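Local coordinates for RsbT co-antagonist protein RsbRA (Bacillus subtilis, PDB 2BNL) that regulates sigma-B in the general stress response, stimulating the RsbT kinase toward RsbS in vitro, and is represented here by its N-terminal globin-like domain, at residues Tyr35-Thr38 and Asp39-Glu43. Sequence-based numbering, arbitrary orientation.
Sequences YQLT and DQVYE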
ATOM      1  N   TYR A  35      15.043  -6.849 -16.669  1.00 44.75           N
ATOM      2  CA  TYR A  35      14.520  -7.280 -17.937  1.00 41.92           C
ATOM      3  C   TYR A  35      13.094  -6.687 -18.047  1.00 38.53           C
ATOM      4  O   TYR A  35      12.451  -6.356 -17.010  1.00 35.13           O
ATOM      5  CB  TYR A  35      14.545  -8.810 -18.062  1.00 41.78           C
ATOM      6  CG  TYR A  35      13.732  -9.594 -17.031  1.00 43.06           C
ATOM      7  CD1 TYR A  35      12.396  -9.713 -17.146  1.00 40.44           C
ATOM      8  CD2 TYR A  35      14.333 -10.185 -15.924  1.00 47.12           C
ATOM      9  CE1 TYR A  35      11.641 -10.419 -16.237  1.00 46.30           C
ATOM     10  CE2 TYR A  35      13.539 -10.932 -14.969  1.00 49.27           C
ATOM     11  CZ  TYR A  35      12.222 -11.012 -15.121  1.00 47.95           C
ATOM     12  OH  TYR A  35      11.422 -11.748 -14.230  1.00 52.86           O
ATOM     13  N   GLN A  36      12.665  -6.548 -19.302  1.00 35.13           N
ATOM     14  CA  GLN A  36      11.291  -6.176 -19.600  1.00 35.06           C
ATOM     15  C   GLN A  36      10.565  -7.363 -20.226  1.00 33.86           C
ATOM     16  O   GLN A  36      11.105  -8.098 -21.078  1.00 35.05           O
ATOM     17  CB  GLN A  36      11.225  -4.921 -20.468  1.00 34.29           C
ATOM     18  CG  GLN A  36      11.872  -3.644 -19.799  1.00 33.01           C
ATOM     19  CD  GLN A  36      13.400  -3.741 -19.745  1.00 34.44           C
ATOM     20  OE1 GLN A  36      14.006  -4.060 -20.754  1.00 33.33           O
ATOM     21  NE2 GLN A  36      14.005  -3.516 -18.573  1.00 30.39           N
ATOM     22  N   LEU A  37       9.347  -7.593 -19.749  1.00 33.21           N
ATOM     23  CA  LEU A  37       8.462  -8.507 -20.412  1.00 33.21           C
ATOM     24  C   LEU A  37       7.827  -7.803 -21.659  1.00 33.47           C
ATOM     25  O   LEU A  37       8.156  -6.649 -21.972  1.00 33.55           O
ATOM     26  CB  LEU A  37       7.446  -9.091 -19.454  1.00 32.34           C
ATOM     27  CG  LEU A  37       8.173  -9.755 -18.278  1.00 36.34           C
ATOM     28  CD1 LEU A  37       7.234 -10.124 -17.156  1.00 35.87           C
ATOM     29  CD2 LEU A  37       9.045 -10.955 -18.743  1.00 33.84           C
ATOM     30  N   THR A  38       6.820  -8.453 -22.263  1.00 34.52           N
ATOM     31  CA  THR A  38       6.246  -7.951 -23.459  1.00 32.89           C
ATOM     32  C   THR A  38       5.124  -6.952 -23.144  1.00 31.69           C
ATOM     33  O   THR A  38       4.478  -7.053 -22.084  1.00 28.40           O
ATOM     34  CB  THR A  38       5.735  -9.069 -24.348  1.00 32.33           C
ATOM     35  OG1 THR A  38       4.666  -9.730 -23.699  1.00 30.99           O
ATOM     36  CG2 THR A  38       6.890 -10.027 -24.592  1.00 35.74           C
ATOM     37  N   ASP A  39       4.791  -6.134 -24.168  1.00 28.87           N
ATOM     38  CA  ASP A  39       3.583  -5.308 -24.053  1.00 31.62           C
ATOM     39  C   ASP A  39       2.329  -6.069 -23.670  1.00 32.36           C
ATOM     40  O   ASP A  39       1.570  -5.571 -22.822  1.00 30.13           O
ATOM     41  CB  ASP A  39       3.356  -4.512 -25.291  1.00 33.91           C
ATOM     42  CG  ASP A  39       4.452  -3.398 -25.470  1.00 38.51           C
ATOM     43  OD1 ASP A  39       5.368  -3.245 -24.597  1.00 44.77           O
ATOM     44  OD2 ASP A  39       4.430  -2.716 -26.524  1.00 50.93           O
ATOM     45  N   GLN A  40       2.066  -7.214 -24.360  1.00 31.03           N
ATOM     46  CA  GLN A  40       0.938  -8.039 -24.047  1.00 31.16           C
ATOM     47  C   GLN A  40       0.916  -8.565 -22.607  1.00 30.10           C
ATOM     48  O   GLN A  40      -0.139  -8.661 -22.063  1.00 29.84           O
ATOM     49  CB  GLN A  40       0.791  -9.190 -25.031  1.00 31.27           C
ATOM     50  CG  GLN A  40      -0.542  -9.840 -24.908  1.00 32.89           C
ATOM     51  CD  GLN A  40      -1.660  -8.934 -25.455  1.00 34.70           C
ATOM     52  OE1 GLN A  40      -1.588  -8.552 -26.584  1.00 33.71           O
ATOM     53  NE2 GLN A  40      -2.690  -8.602 -24.627  1.00 32.22           N
ATOM     54  N   VAL A  41       2.069  -8.931 -22.018  1.00 29.76           N
ATOM     55  CA  VAL A  41       2.111  -9.401 -20.658  1.00 30.96           C
ATOM     56  C   VAL A  41       1.629  -8.275 -19.756  1.00 30.49           C
ATOM     57  O   VAL A  41       0.775  -8.477 -18.892  1.00 29.53           O
ATOM     58  CB  VAL A  41       3.503  -9.917 -20.250  1.00 31.18           C
ATOM     59  CG1 VAL A  41       3.633 -10.048 -18.846  1.00 32.98           C
ATOM     60  CG2 VAL A  41       3.706 -11.291 -20.880  1.00 36.39           C
ATOM     61  N   TYR A  42       2.112  -7.070 -20.002  1.00 30.84           N
ATOM     62  CA  TYR A  42       1.702  -5.944 -19.097  1.00 30.41           C
ATOM     63  C   TYR A  42       0.273  -5.545 -19.321  1.00 31.79           C
ATOM     64  O   TYR A  42      -0.481  -5.271 -18.309  1.00 31.10           O
ATOM     65  CB  TYR A  42       2.696  -4.774 -19.236  1.00 30.10           C
ATOM     66  CG  TYR A  42       4.132  -5.094 -18.869  1.00 29.55           C
ATOM     67  CD1 TYR A  42       4.466  -5.600 -17.626  1.00 33.13           C
ATOM     68  CD2 TYR A  42       5.181  -4.886 -19.752  1.00 30.91           C
ATOM     69  CE1 TYR A  42       5.776  -5.888 -17.233  1.00 31.63           C
ATOM     70  CE2 TYR A  42       6.488  -5.192 -19.352  1.00 26.40           C
ATOM     71  CZ  TYR A  42       6.763  -5.694 -18.105  1.00 30.29           C
ATOM     72  OH  TYR A  42       8.056  -6.015 -17.766  1.00 27.59           O
ATOM     73  N   GLU A  43      -0.166  -5.550 -20.591  1.00 31.51           N
ATOM     74  CA  GLU A  43      -1.576  -5.329 -20.873  1.00 32.62           C
ATOM     75  C   GLU A  43      -2.510  -6.338 -20.150  1.00 32.69           C
ATOM     76  O   GLU A  43      -3.516  -5.980 -19.612  1.00 30.21           O
ATOM     77  CB  GLU A  43      -1.825  -5.287 -22.387  1.00 33.82           C
ATOM     78  CG  GLU A  43      -3.267  -5.055 -22.748  1.00 41.32           C
ATOM     79  CD  GLU A  43      -3.569  -5.184 -24.249  1.00 47.13           C
ATOM     80  OE1 GLU A  43      -2.778  -4.619 -25.019  1.00 48.59           O
ATOM     81  OE2 GLU A  43      -4.535  -5.935 -24.637  1.00 48.73           O
TER
HETATM   82  O   HOH W   1       7.183  -4.182 -22.867  1.00 43.30           O
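The backbone N of L37 donates to the phenolic OH of Y42 over 2.8 Å in a nearly straight bond (161°), tying the incoming loop to the first turn of helix 39-54. A second link comes from T38 at the N-cap: its OG1 accepts from V41 N at 3.2 Å. A chi1 of 65° swings OG1 round to face this amide of the first helical turn, which has no carbonyl four residues back within the helix; threonine's short hydroxyl suits that place. T38 O then accepts from Y42 N (3.2 Å), the first regular helical bond. This N-terminal cap starts a helix of the globin fold, here in a non-heme globin, following the loop after helix 15-30. A water at the edge of the Y42 ring, in its plane, donates to both L37 O and D39 OD1. The tyrosine is long enough to run back beside the loop; its side chain also touches L26, K27 and S30, and L37 CB lies 3.7 Å from its CZ. A phenylalanine here would probably leave L37 N without its acceptor and the loop less firmly tied. L37 CB and CD1 each approach V41 CG1 at 4.0 Å, and both side chains also touch I77.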